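Local coordinates for DUF1214 domain-containing protein (Burkholderia cenocepacia, PDB 6ANS), which is of unknown function but belongs to the DUF1214 family and carries a bound sodium ion in its crystal structure, at residues D247-Y252 and T360-W365. Numbering follows the deposited sequence.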
ATOM      1  N   ASP A 247     -13.897 -21.626  -1.097  1.00 29.43           N
ATOM      2  CA  ASP A 247     -15.141 -22.385  -0.943  1.00 31.53           C
ATOM      3  C   ASP A 247     -16.187 -21.939  -1.962  1.00 29.44           C
ATOM      4  O   ASP A 247     -16.870 -22.774  -2.567  1.00 30.12           O
ATOM      5  CB  ASP A 247     -15.693 -22.241   0.475  1.00 29.70           C
ATOM      6  CG  ASP A 247     -14.836 -22.944   1.517  1.00 36.76           C
ATOM      7  OD1 ASP A 247     -13.957 -23.766   1.149  1.00 31.81           O
ATOM      8  OD2 ASP A 247     -15.034 -22.650   2.713  1.00 36.13           O
ATOM      9  N   TRP A 248     -16.338 -20.625  -2.155  1.00 25.15           N
ATOM     10  CA  TRP A 248     -17.286 -20.120  -3.149  1.00 28.78           C
ATOM     11  C   TRP A 248     -16.945 -20.626  -4.546  1.00 30.84           C
ATOM     12  O   TRP A 248     -17.811 -21.133  -5.267  1.00 38.73           O
ATOM     13  CB  TRP A 248     -17.279 -18.592  -3.161  1.00 32.73           C
ATOM     14  CG  TRP A 248     -18.052 -17.957  -2.074  1.00 36.12           C
ATOM     15  CD1 TRP A 248     -18.334 -18.484  -0.845  1.00 31.32           C
ATOM     16  CD2 TRP A 248     -18.658 -16.659  -2.111  1.00 29.27           C
ATOM     17  NE1 TRP A 248     -19.074 -17.583  -0.113  1.00 31.36           N
ATOM     18  CE2 TRP A 248     -19.288 -16.458  -0.870  1.00 27.93           C
ATOM     19  CE3 TRP A 248     -18.711 -15.640  -3.072  1.00 31.22           C
ATOM     20  CZ2 TRP A 248     -19.973 -15.288  -0.566  1.00 27.90           C
ATOM     21  CZ3 TRP A 248     -19.399 -14.477  -2.772  1.00 28.10           C
ATOM     22  CH2 TRP A 248     -20.022 -14.311  -1.532  1.00 31.46           C
ATOM     23  N   ALA A 249     -15.687 -20.449  -4.964  1.00 27.52           N
ATOM     24  CA  ALA A 249     -15.325 -20.796  -6.332  1.00 32.75           C
ATOM     25  C   ALA A 249     -15.574 -22.271  -6.594  1.00 34.24           C
ATOM     26  O   ALA A 249     -16.155 -22.632  -7.625  1.00 34.72           O
ATOM     27  CB  ALA A 249     -13.864 -20.427  -6.613  1.00 25.25           C
ATOM     28  N   ALA A 250     -15.178 -23.139  -5.652  1.00 27.31           N
ATOM     29  CA  ALA A 250     -15.435 -24.564  -5.840  1.00 28.72           C
ATOM     30  C   ALA A 250     -16.929 -24.865  -5.882  1.00 32.42           C
ATOM     31  O   ALA A 250     -17.354 -25.772  -6.607  1.00 30.99           O
ATOM     32  CB  ALA A 250     -14.756 -25.393  -4.737  1.00 35.31           C
ATOM     33  N   SER A 251     -17.749 -24.116  -5.137  1.00 29.26           N
ATOM     34  CA  SER A 251     -19.189 -24.381  -5.184  1.00 36.69           C
ATOM     35  C   SER A 251     -19.805 -24.073  -6.546  1.00 38.52           C
ATOM     36  O   SER A 251     -20.909 -24.547  -6.823  1.00 43.79           O
ATOM     37  CB  SER A 251     -19.935 -23.575  -4.116  1.00 31.11           C
ATOM     38  OG  SER A 251     -20.111 -22.215  -4.520  1.00 30.88           O
ATOM     39  N   TYR A 252     -19.121 -23.305  -7.402  1.00 34.27           N
ATOM     40  CA  TYR A 252     -19.665 -22.963  -8.715  1.00 35.47           C
ATOM     41  C   TYR A 252     -19.460 -24.058  -9.757  1.00 35.83           C
ATOM     42  O   TYR A 252     -20.102 -24.005 -10.813  1.00 34.97           O
ATOM     43  CB  TYR A 252     -19.027 -21.665  -9.248  1.00 40.71           C
ATOM     44  CG  TYR A 252     -19.104 -20.469  -8.322  1.00 32.69           C
ATOM     45  CD1 TYR A 252     -20.180 -20.300  -7.453  1.00 36.42           C
ATOM     46  CD2 TYR A 252     -18.101 -19.504  -8.322  1.00 29.41           C
ATOM     47  CE1 TYR A 252     -20.253 -19.203  -6.606  1.00 34.44           C
ATOM     48  CE2 TYR A 252     -18.165 -18.396  -7.484  1.00 31.90           C
ATOM     49  CZ  TYR A 252     -19.245 -18.258  -6.624  1.00 35.33           C
ATOM     50  OH  TYR A 252     -19.308 -17.173  -5.781  1.00 34.43           O
ATOM     51  N   THR A 360      -9.031 -21.036 -16.863  1.00 33.41           N
ATOM     52  CA  THR A 360     -10.194 -21.110 -15.993  1.00 41.31           C
ATOM     53  C   THR A 360     -10.188 -19.924 -15.036  1.00 35.36           C
ATOM     54  O   THR A 360      -9.149 -19.317 -14.774  1.00 35.15           O
ATOM     55  CB  THR A 360     -10.229 -22.429 -15.206  1.00 44.22           C
ATOM     56  OG1 THR A 360     -11.406 -22.459 -14.400  1.00 54.39           O
ATOM     57  CG2 THR A 360      -9.016 -22.544 -14.287  1.00 43.40           C
ATOM     58  N   GLY A 361     -11.362 -19.596 -14.517  1.00 29.39           N
ATOM     59  CA  GLY A 361     -11.454 -18.519 -13.548  1.00 31.93           C
ATOM     60  C   GLY A 361     -12.863 -18.384 -13.025  1.00 31.06           C
ATOM     61  O   GLY A 361     -13.679 -19.302 -13.155  1.00 32.70           O
ATOM     62  N   THR A 362     -13.146 -17.231 -12.427  1.00 23.29           N
ATOM     63  CA  THR A 362     -14.496 -16.898 -12.003  1.00 28.13           C
ATOM     64  C   THR A 362     -14.942 -15.623 -12.708  1.00 31.00           C
ATOM     65  O   THR A 362     -14.152 -14.928 -13.357  1.00 28.71           O
ATOM     66  CB  THR A 362     -14.599 -16.725 -10.481  1.00 24.58           C
ATOM     67  OG1 THR A 362     -13.637 -15.759 -10.037  1.00 25.29           O
ATOM     68  CG2 THR A 362     -14.366 -18.063  -9.758  1.00 22.90           C
ATOM     69  N   ILE A 363     -16.230 -15.335 -12.584  1.00 23.31           N
ATOM     70  CA  ILE A 363     -16.863 -14.242 -13.312  1.00 30.28           C
ATOM     71  C   ILE A 363     -17.991 -13.700 -12.446  1.00 29.35           C
ATOM     72  O   ILE A 363     -18.669 -14.461 -11.746  1.00 29.24           O
ATOM     73  CB  ILE A 363     -17.351 -14.718 -14.700  1.00 26.31           C
ATOM     74  CG1 ILE A 363     -17.987 -13.585 -15.499  1.00 30.74           C
ATOM     75  CG2 ILE A 363     -18.363 -15.856 -14.562  1.00 27.73           C
ATOM     76  CD1 ILE A 363     -18.225 -13.971 -16.940  1.00 30.69           C
ATOM     77  N   CYS A 364     -18.175 -12.376 -12.481  1.00 32.19           N
ATOM     78  CA  CYS A 364     -19.190 -11.689 -11.686  1.00 25.93           C
ATOM     79  C   CYS A 364     -19.928 -10.647 -12.524  1.00 30.94           C
ATOM     80  O   CYS A 364     -19.300  -9.818 -13.191  1.00 32.61           O
ATOM     81  CB  CYS A 364     -18.558 -11.003 -10.464  1.00 26.16           C
ATOM     82  SG  CYS A 364     -19.700  -9.978  -9.463  1.00 33.14           S
ATOM     83  N   TRP A 365     -21.258 -10.676 -12.454  1.00 29.54           N
ATOM     84  CA  TRP A 365     -22.128  -9.702 -13.083  1.00 30.86           C
ATOM     85  C   TRP A 365     -22.888  -8.957 -11.992  1.00 31.98           C
ATOM     86  O   TRP A 365     -23.306  -9.561 -10.998  1.00 29.49           O
ATOM     87  CB  TRP A 365     -23.098 -10.399 -14.049  1.00 35.29           C
ATOM     88  CG  TRP A 365     -23.919  -9.468 -14.924  1.00 39.62           C
ATOM     89  CD1 TRP A 365     -24.865  -8.564 -14.513  1.00 34.18           C
ATOM     90  CD2 TRP A 365     -23.887  -9.389 -16.356  1.00 37.14           C
ATOM     91  NE1 TRP A 365     -25.411  -7.923 -15.602  1.00 36.18           N
ATOM     92  CE2 TRP A 365     -24.827  -8.407 -16.743  1.00 35.52           C
ATOM     93  CE3 TRP A 365     -23.158 -10.052 -17.348  1.00 33.92           C
ATOM     94  CZ2 TRP A 365     -25.043  -8.062 -18.078  1.00 35.41           C
ATOM     95  CZ3 TRP A 365     -23.377  -9.709 -18.677  1.00 42.23           C
ATOM     96  CH2 TRP A 365     -24.318  -8.726 -19.028  1.00 37.26           C
TER
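Thr362 OG1, on the residue that meets Ala249 and Tyr252, is hydrogen-bonded to Asn310 O and, weakly, to Asn309 ND2, so its polar branch is satisfied away from residues 247-252. The motif is a helix packed on an antiparallel four-stranded sheet: the last turns of helix 224-251, with Tyr252 close by, face strand 360-368, which lies between strands 276-284 and 303-309. The nearest CA atoms across the two segments are those of Ala249 and Thr362, 6.9 Å apart. Between the segments only methyl and ring carbons touch: Thr362 CG2 lies 4.0 Å from Ala249 CB and 4.3 Å from Tyr252 CD2, coming in at the ring's rim, roughly level with it. The Thr362 torsion explains this division of labour: chi1 of 55° tucks OG1 in between N and C, which leaves CG2 anti to C and directed at the helix. No hydrogen bond joins the segments, and their buried surface is just 87 Å², although all three touching residues are buried. Tyr252 also rests on His280 and Cys282 of strand 276-284. On the helix side, Trp248 O accepts Ser251 OG at 2.6 Å, with a C=O...OG angle of 128°, and the same oxygen sits 3.1 Å over the middle of one face of the Tyr252 ring.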